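Local coordinates for protein diaminobutyrate-pyruvate transaminase and L-2,4-diaminobutyrate decarboxylase (Vibrio parahaemolyticus, PDB 2QMA) that probably decarboxylates L-2,4-diaminobutyrate with pyridoxal 5'-phosphate through the C-terminal domain present here, the whole protein also carrying an aminotransferase part, at residues 162-167 against 171-176; 243-248 against 281-286; 447-452 against 490-495. All coordinates share one frame; numbering follows the deposited sequence. Where two conformers were deposited one is given.

Contact 1 of 3, residues 162-167 against 171-176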
loop_
_atom_site.group_PDB
_atom_site.type_symbol
_atom_site.label_atom_id
_atom_site.label_comp_id
_atom_site.label_asym_id
_atom_site.label_seq_id
_atom_site.Cartn_x
_atom_site.Cartn_y
_atom_site.Cartn_z
ATOM N N ILE A 162 -3.813 13.420 -0.139
ATOM C CA ILE A 162 -4.007 12.187 -0.886
ATOM C C ILE A 162 -3.834 11.031 0.053
ATOM O O ILE A 162 -3.018 11.083 0.990
ATOM C CB ILE A 162 -2.929 11.869 -1.930
ATOM C CG1 ILE A 162 -1.784 12.851 -1.901
ATOM C CG2 ILE A 162 -3.548 11.258 -3.289
ATOM C CD1 ILE A 162 -0.896 12.423 -0.771
ATOM N N PHE A 163 -4.493 9.934 -0.273
ATOM C CA PHE A 163 -4.384 8.754 0.553
ATOM C C PHE A 163 -3.100 8.032 0.227
ATOM O O PHE A 163 -2.681 8.011 -0.920
ATOM C CB PHE A 163 -5.591 7.837 0.349
ATOM C CG PHE A 163 -6.715 8.113 1.297
ATOM C CD1 PHE A 163 -7.453 9.300 1.206
ATOM C CD2 PHE A 163 -7.017 7.183 2.314
ATOM C CE1 PHE A 163 -8.521 9.542 2.103
ATOM C CE2 PHE A 163 -8.100 7.393 3.205
ATOM C CZ PHE A 163 -8.836 8.580 3.110
ATOM N N THR A 164 -2.478 7.478 1.253
ATOM C CA THR A 164 -1.197 6.793 1.142
ATOM C C THR A 164 -1.343 5.390 1.796
ATOM O O THR A 164 -2.383 5.061 2.382
ATOM C CB THR A 164 -0.089 7.550 1.919
ATOM O OG1 THR A 164 -0.403 7.487 3.319
ATOM C CG2 THR A 164 0.038 9.000 1.450
ATOM N N SER A 165 -0.299 4.577 1.720
ATOM C CA SER A 165 -0.291 3.282 2.418
ATOM C C SER A 165 -0.201 3.352 3.962
ATOM O O SER A 165 -0.392 2.336 4.646
ATOM C CB SER A 165 0.847 2.448 1.903
ATOM O OG SER A 165 2.047 3.064 2.297
ATOM N N GLY A 166 0.087 4.522 4.517
ATOM C CA GLY A 166 0.045 4.677 5.962
ATOM C C GLY A 166 1.129 5.624 6.421
ATOM O O GLY A 166 1.721 6.314 5.594
ATOM N N GLY A 167 1.369 5.634 7.735
ATOM C CA GLY A 167 2.189 6.643 8.387
ATOM C C GLY A 167 3.602 6.707 7.842
ATOM O O GLY A 167 4.184 7.794 7.810
ATOM N N ASN A 171 4.899 10.053 6.210
ATOM C CA ASN A 171 6.120 10.716 6.709
ATOM C C ASN A 171 7.167 10.993 5.645
ATOM O O ASN A 171 7.645 12.101 5.525
ATOM C CB ASN A 171 6.740 9.957 7.878
ATOM C CG ASN A 171 6.010 10.196 9.167
ATOM O OD1 ASN A 171 5.137 11.075 9.268
ATOM N ND2 ASN A 171 6.367 9.419 10.192
ATOM N N GLN A 172 7.457 9.975 4.839
ATOM C CA GLN A 172 8.449 10.063 3.806
ATOM C C GLN A 172 8.007 11.121 2.780
ATOM O O GLN A 172 8.801 11.946 2.377
ATOM C CB GLN A 172 8.658 8.658 3.194
ATOM C CG GLN A 172 9.217 8.622 1.762
ATOM C CD GLN A 172 9.115 7.234 1.187
ATOM O OE1 GLN A 172 8.492 6.348 1.790
ATOM N NE2 GLN A 172 9.706 7.029 -0.001
HETATM N N MSE A 173 6.727 11.132 2.437
HETATM C CA MSE A 173 6.252 12.077 1.439
HETATM C C MSE A 173 6.255 13.510 1.965
HETATM O O MSE A 173 6.695 14.391 1.274
HETATM C CB MSE A 173 4.884 11.682 0.937
HETATM C CG MSE A 173 4.975 10.674 -0.176
HETATM SE SE MSE A 173 3.251 10.189 -0.739
HETATM C CE MSE A 173 2.277 11.885 -0.549
ATOM N N GLY A 174 5.791 13.722 3.202
ATOM C CA GLY A 174 5.807 15.065 3.816
ATOM C C GLY A 174 7.234 15.619 3.814
ATOM O O GLY A 174 7.470 16.766 3.419
ATOM N N LEU A 175 8.192 14.808 4.236
ATOM C CA LEU A 175 9.576 15.260 4.313
ATOM C C LEU A 175 10.259 15.374 2.956
ATOM O O LEU A 175 11.127 16.233 2.775
ATOM C CB LEU A 175 10.384 14.357 5.252
ATOM C CG LEU A 175 9.940 14.441 6.723
ATOM C CD1 LEU A 175 10.578 13.313 7.527
ATOM C CD2 LEU A 175 10.277 15.770 7.367
HETATM N N MSE A 176 9.906 14.507 2.014
HETATM C CA MSE A 176 10.381 14.695 0.633
HETATM C C MSE A 176 9.841 16.004 0.044
HETATM O O MSE A 176 10.563 16.722 -0.641
HETATM C CB MSE A 176 9.941 13.568 -0.301
HETATM C CG MSE A 176 10.724 13.615 -1.609
HETATM SE SE MSE A 176 10.056 12.202 -2.730
HETATM C CE MSE A 176 10.521 10.847 -1.462
#

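Contact 2 of 3, residues 243-248 against 281-286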
loop_
_atom_site.group_PDB
_atom_site.type_symbol
_atom_site.label_atom_id
_atom_site.label_comp_id
_atom_site.label_asym_id
_atom_site.label_seq_id
_atom_site.Cartn_x
_atom_site.Cartn_y
_atom_site.Cartn_z
ATOM N N THR A 243 12.713 23.979 25.472
ATOM C CA THR A 243 13.658 24.822 26.223
ATOM C C THR A 243 14.870 25.255 25.428
ATOM O O THR A 243 15.237 26.403 25.462
ATOM C CB THR A 243 14.181 24.119 27.535
ATOM O OG1 THR A 243 13.064 23.722 28.330
ATOM C CG2 THR A 243 14.974 25.080 28.341
ATOM N N LYS A 244 15.512 24.342 24.725
ATOM C CA LYS A 244 16.698 24.754 23.946
ATOM C C LYS A 244 16.522 24.655 22.422
ATOM O O LYS A 244 17.503 24.620 21.686
ATOM C CB LYS A 244 17.938 23.964 24.420
ATOM C CG LYS A 244 18.147 23.992 25.938
ATOM C CD LYS A 244 18.260 25.432 26.490
ATOM C CE LYS A 244 18.706 25.464 27.950
ATOM N NZ LYS A 244 18.924 26.870 28.394
ATOM N N LEU A 245 15.278 24.625 21.951
ATOM C CA LEU A 245 15.027 24.288 20.593
ATOM C C LEU A 245 15.515 25.470 19.776
ATOM O O LEU A 245 16.247 25.283 18.801
ATOM C CB LEU A 245 13.539 23.983 20.363
ATOM C CG LEU A 245 13.020 23.937 18.907
ATOM C CD1 LEU A 245 13.822 22.891 18.050
ATOM C CD2 LEU A 245 11.508 23.669 18.844
ATOM N N ASP A 246 15.148 26.687 20.193
ATOM C CA ASP A 246 15.603 27.876 19.462
ATOM C C ASP A 246 17.124 27.937 19.378
ATOM O O ASP A 246 17.640 28.191 18.318
ATOM C CB ASP A 246 15.023 29.157 20.030
ATOM C CG ASP A 246 15.355 30.364 19.179
ATOM O OD1 ASP A 246 14.790 30.519 18.079
ATOM O OD2 ASP A 246 16.196 31.155 19.613
ATOM N N GLU A 247 17.833 27.691 20.494
ATOM C CA GLU A 247 19.301 27.771 20.499
ATOM C C GLU A 247 19.984 26.652 19.659
ATOM O O GLU A 247 21.001 26.911 19.015
ATOM C CB GLU A 247 19.894 27.881 21.936
ATOM C CG GLU A 247 19.825 26.622 22.772
ATOM C CD GLU A 247 20.790 26.606 24.010
ATOM O OE1 GLU A 247 21.515 27.608 24.307
ATOM O OE2 GLU A 247 20.815 25.563 24.692
ATOM N N VAL A 248 19.422 25.438 19.664
ATOM C CA VAL A 248 19.907 24.322 18.830
ATOM C C VAL A 248 19.824 24.705 17.335
ATOM O O VAL A 248 20.771 24.495 16.576
ATOM C CB VAL A 248 19.145 22.988 19.139
ATOM C CG1 VAL A 248 19.260 21.990 17.988
ATOM C CG2 VAL A 248 19.701 22.328 20.434
ATOM N N ALA A 281 5.494 25.324 15.366
ATOM C CA ALA A 281 5.020 26.090 14.207
ATOM C C ALA A 281 5.628 27.481 14.244
ATOM O O ALA A 281 5.971 28.068 13.191
ATOM C CB ALA A 281 3.444 26.131 14.134
ATOM N N ASP A 282 5.780 28.037 15.448
ATOM C CA ASP A 282 6.393 29.367 15.571
ATOM C C ASP A 282 7.859 29.316 15.260
ATOM O O ASP A 282 8.382 30.277 14.730
ATOM C CB ASP A 282 6.184 29.954 16.969
ATOM C CG ASP A 282 4.718 30.313 17.243
ATOM O OD1 ASP A 282 3.973 30.643 16.282
ATOM O OD2 ASP A 282 4.331 30.279 18.411
HETATM N N MSE A 283 8.525 28.219 15.640
HETATM C CA MSE A 283 9.924 27.978 15.231
HETATM C C MSE A 283 10.084 27.942 13.686
HETATM O O MSE A 283 11.028 28.522 13.099
HETATM C CB MSE A 283 10.447 26.687 15.889
HETATM C CG MSE A 283 10.798 26.898 17.370
HETATM SE SE MSE A 283 12.192 28.214 17.760
HETATM C CE MSE A 283 11.180 29.801 18.190
ATOM N N ALA A 284 9.153 27.258 13.040
ATOM C CA ALA A 284 9.136 27.132 11.597
ATOM C C ALA A 284 8.910 28.510 10.939
ATOM O O ALA A 284 9.557 28.816 9.935
ATOM C CB ALA A 284 8.038 26.085 11.137
ATOM N N VAL A 285 8.053 29.369 11.519
ATOM C CA VAL A 285 7.924 30.760 10.979
ATOM C C VAL A 285 9.257 31.518 11.172
ATOM O O VAL A 285 9.797 32.069 10.244
ATOM C CB VAL A 285 6.719 31.560 11.652
ATOM C CG1 VAL A 285 6.750 33.057 11.302
ATOM C CG2 VAL A 285 5.367 30.952 11.255
ATOM N N LYS A 286 9.819 31.486 12.389
ATOM C CA LYS A 286 11.042 32.253 12.694
ATOM C C LYS A 286 12.218 31.829 11.820
ATOM O O LYS A 286 12.921 32.683 11.282
ATOM C CB LYS A 286 11.453 32.096 14.161
ATOM C CG LYS A 286 12.672 32.984 14.505
ATOM C CD LYS A 286 13.162 32.774 15.893
ATOM C CE LYS A 286 14.272 33.810 16.251
ATOM N NZ LYS A 286 14.917 33.373 17.541
#

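Contact 3 of 3, residues 447-452 against 490-495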
loop_
_atom_site.group_PDB
_atom_site.type_symbol
_atom_site.label_atom_id
_atom_site.label_comp_id
_atom_site.label_asym_id
_atom_site.label_seq_id
_atom_site.Cartn_x
_atom_site.Cartn_y
_atom_site.Cartn_z
ATOM N N LEU A 447 7.763 -12.222 26.566
ATOM C CA LEU A 447 7.888 -13.254 25.542
ATOM C C LEU A 447 7.057 -14.519 25.859
ATOM O O LEU A 447 6.397 -15.086 24.981
ATOM C CB LEU A 447 9.360 -13.606 25.338
ATOM C CG LEU A 447 9.610 -14.823 24.435
ATOM C CD1 LEU A 447 9.139 -14.461 23.026
ATOM C CD2 LEU A 447 11.095 -15.235 24.433
ATOM N N GLU A 448 7.079 -14.953 27.116
ATOM C CA GLU A 448 6.244 -16.078 27.559
ATOM C C GLU A 448 4.739 -15.830 27.418
ATOM O O GLU A 448 4.009 -16.712 26.983
ATOM C CB GLU A 448 6.569 -16.439 29.013
ATOM C CG GLU A 448 7.858 -17.186 29.136
ATOM C CD GLU A 448 7.894 -18.317 28.148
ATOM O OE1 GLU A 448 7.010 -19.207 28.242
ATOM O OE2 GLU A 448 8.775 -18.284 27.256
ATOM N N ALA A 449 4.276 -14.631 27.773
ATOM C CA ALA A 449 2.867 -14.308 27.591
ATOM C C ALA A 449 2.486 -14.395 26.103
ATOM O O ALA A 449 1.428 -14.938 25.754
ATOM C CB ALA A 449 2.530 -12.918 28.179
ATOM N N LEU A 450 3.370 -13.903 25.232
ATOM C CA LEU A 450 3.149 -13.991 23.778
ATOM C C LEU A 450 3.108 -15.453 23.249
ATOM O O LEU A 450 2.153 -15.871 22.574
ATOM C CB LEU A 450 4.238 -13.192 23.035
ATOM C CG LEU A 450 4.287 -13.388 21.510
ATOM C CD1 LEU A 450 3.013 -12.949 20.904
ATOM C CD2 LEU A 450 5.415 -12.586 20.914
ATOM N N THR A 451 4.150 -16.217 23.546
ATOM C CA THR A 451 4.256 -17.585 23.000
ATOM C C THR A 451 3.253 -18.596 23.590
ATOM O O THR A 451 2.879 -19.585 22.940
ATOM C CB THR A 451 5.719 -18.125 23.013
ATOM O OG1 THR A 451 6.293 -18.019 24.323
ATOM C CG2 THR A 451 6.579 -17.307 22.052
ATOM N N ARG A 452 2.784 -18.342 24.804
ATOM C CA ARG A 452 1.675 -19.146 25.330
ATOM C C ARG A 452 0.321 -18.630 24.826
ATOM O O ARG A 452 -0.677 -19.321 24.916
ATOM C CB ARG A 452 1.712 -19.189 26.838
ATOM C CG ARG A 452 2.973 -19.835 27.299
ATOM C CD ARG A 452 3.040 -19.885 28.771
ATOM N NE ARG A 452 4.428 -20.021 29.197
ATOM C CZ ARG A 452 4.773 -20.304 30.444
ATOM N NH1 ARG A 452 3.827 -20.456 31.368
ATOM N NH2 ARG A 452 6.052 -20.412 30.765
ATOM N N ASN A 490 0.693 -11.126 36.638
ATOM C CA ASN A 490 1.256 -11.472 37.939
ATOM C C ASN A 490 1.500 -12.968 38.081
ATOM O O ASN A 490 2.558 -13.396 38.506
ATOM C CB ASN A 490 0.381 -10.954 39.081
ATOM C CG ASN A 490 1.004 -11.214 40.424
ATOM O OD1 ASN A 490 2.144 -10.807 40.673
ATOM N ND2 ASN A 490 0.302 -11.950 41.269
HETATM N N MSE A 491 0.528 -13.771 37.689
HETATM C CA MSE A 491 0.699 -15.224 37.782
HETATM C C MSE A 491 1.892 -15.712 36.955
HETATM O O MSE A 491 2.652 -16.549 37.424
HETATM C CB MSE A 491 -0.594 -15.941 37.444
HETATM C CG MSE A 491 -1.744 -15.514 38.363
HETATM SE SE MSE A 491 -1.345 -15.666 40.310
HETATM C CE MSE A 491 -0.677 -17.390 40.297
ATOM N N LEU A 492 2.101 -15.140 35.765
ATOM C CA LEU A 492 3.300 -15.459 34.985
ATOM C C LEU A 492 4.569 -15.073 35.752
ATOM O O LEU A 492 5.515 -15.864 35.852
ATOM C CB LEU A 492 3.277 -14.722 33.628
ATOM C CG LEU A 492 2.447 -15.348 32.521
ATOM C CD1 LEU A 492 2.518 -14.472 31.284
ATOM C CD2 LEU A 492 2.938 -16.776 32.163
ATOM N N ALA A 493 4.568 -13.861 36.294
ATOM C CA ALA A 493 5.677 -13.330 37.093
ATOM C C ALA A 493 6.019 -14.208 38.299
ATOM O O ALA A 493 7.193 -14.430 38.588
ATOM C CB ALA A 493 5.376 -11.926 37.540
ATOM N N VAL A 494 4.991 -14.712 38.988
ATOM C CA VAL A 494 5.158 -15.583 40.162
ATOM C C VAL A 494 5.952 -16.850 39.791
ATOM O O VAL A 494 6.707 -17.420 40.598
ATOM C CB VAL A 494 3.767 -15.935 40.791
ATOM C CG1 VAL A 494 3.838 -17.144 41.700
ATOM C CG2 VAL A 494 3.204 -14.737 41.559
ATOM N N GLU A 495 5.784 -17.280 38.553
ATOM C CA GLU A 495 6.386 -18.498 38.094
ATOM C C GLU A 495 7.787 -18.309 37.519
ATOM O O GLU A 495 8.488 -19.281 37.261
ATOM C CB GLU A 495 5.456 -19.183 37.099
ATOM C CG GLU A 495 4.168 -19.790 37.742
ATOM C CD GLU A 495 4.431 -20.750 38.923
ATOM O OE1 GLU A 495 5.355 -21.585 38.835
ATOM O OE2 GLU A 495 3.714 -20.683 39.941
#

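Contact 1 of 3, residues 162-167 against 171-176
The glycine-rich turn from strand 160-164 into helix 167-187, at the edge of the large sheet of this fold-type I pyridoxal-phosphate domain, is closed where N171 N donates to G167 O at 2.9 Å. The bond is nearly straight at the hydrogen (167°) and forms part of the helix's first turn. G166 is the N-cap residue, with backbone angles that only glycine adopts easily. The N171 side chain bends back over the same carbonyl: with CG anti to its own carbonyl carbon (chi1 -78°), CB and CG each lie 3.3 Å from G167 O. The amide then points off the helix to four partners, OD1 to H292 and S320, ND2 to T214 and D294. On the strand side, T164 OG1 accepts from G166 N at 3.2 Å, an ST turn, and is also bonded to S170 OG.

Farther up the helix the contact is apolar. M173, a selenomethionine, bends at chi3 and reaches tip to tip toward T164, whose CG2 stands 4.1 Å from M173 SE. M173 CE lies against I162 CD1, at a doubtful 3.2 Å. Both approaches hold for one of the two deposited conformers of M173.

G167 lies close to K325, the predicted attachment point of the cofactor, which is not attached here. As in related decarboxylases, the turn and helix start probably face the cofactor phosphate. Four bonds to the N171 amide fix its rotation, so the helix start is tied to strand 290-295, through H292 and D294, and to strand 318-322, through S320.

Contact 2 of 3, residues 243-248 against 281-286
L245 and M283, a selenomethionine, form the dense half of this contact, sliding past each other in opposite directions between helices 245-254 and 277-287. L245 CD2 rests 3.6 Å from M283 CG, and both residues are buried; L245 also touches V232 of the neighbouring strand 229-232, and M283 touches M289. Bends of the M283 chain at chi2 and chi3 bring the selenium up to D246 and turn the methyl aside, on the K286 side. The M283 and D246 side chains cross at about a right angle, with M283 SE 3.7 Å from D246 CB and 3.5 Å from D246 OD1.

Toward solvent the character changes from apolar to ionic. D246 has its carboxylate anti to the backbone N (chi1 -173°), a torsion that carries it across to the second helix, where the exposed K286 meets it. The lysine chain is extended throughout, and its NZ forms a salt bridge to D246 OD1 at 2.9 Å, arriving on the syn side and 24° out of the carboxylate plane. On the way K286 CD passes 3.5 Å from D246 OD1, the two chains crossing at about a right angle. H287 NE2 is a second partner of D246 OD1, so one carboxylate oxygen takes two nitrogens from adjacent residues near the end of helix 277-287. A crystal neighbour touches K286, and the lysine's pose may owe something to it.

The two helices belong to successive beta-alpha-beta crossovers, strands 229-232, 258-265 and 290-295 being linked in turn, and their side-by-side packing is typical of the large domain of fold-type I pyridoxal-phosphate enzymes.

Contact 3 of 3, residues 447-452 against 490-495
L492 supplies most of the buried surface, its two methyl branches dividing the work between A449 and R452. L492 CD1 presses on the small side chain of A449, with A449 CB at 3.5 Å, tighter than usual for two carbons, and A449 CA at 3.7 Å. These two residues also bring the backbones closest, their CA atoms 7.5 Å apart, since alanine puts nothing longer than a methyl between the helices. L492 holds CG anti to its carbonyl carbon (chi1 -81°), and from there the branches spread along helix 438-452 over one helical turn.

The second branch, L492 CD2, lies over one face of the R452 guanidinium, 3.9 Å from R452 NH1. The two side chains slide past each other in opposite directions, a dispersion contact between a methyl and a flat, charged group. Both helices belong to the C-terminal alpha+beta region of the chain: helix 438-452 connects strands 426-431 and 458-462 of a four-stranded antiparallel sheet, and helix 479-495 follows strand 465-471 and runs almost to the chain end.

Bonds to E448, one turn back on the same helix, probably fix how the guanidinium is turned over the leucine. E448 OE1 alone takes two nitrogens of R452 side-on, R452 NE at 2.9 Å and R452 NH2 at 3.0 Å, and lies in the guanidinium plane. The NE bond uses the anti lone pair of OE1. L492 thus meets a face while E448 sits at the edge, which probably steadies this exposed arginine. Beyond the contact, A449 makes a backbone hydrogen bond with A455, and L450 packs on D133 of the second subunit.

Overall arrangement
The three contacts follow one another along the chain without overlap, and none touches another. Contacts 1 and 2 share the large seven-stranded mixed sheet: contact 1 involves its edge strand 160-164, whereas in contact 2 helix 245-254 joins edge strand 229-232 to 258-265 and helix 277-287 joins 258-265 to 290-295. Their centres are 24 Å apart, their nearest atoms about 11 Å. Contact 3 joins two helices of the C-terminal region, which has its own four-stranded antiparallel sheet; its centre lies 38 Å from that of contact 1 and 46 Å from that of contact 2. Contact 1 alone lies near the predicted cofactor lysine, K325, while contacts 2 and 3 pair helices far from it.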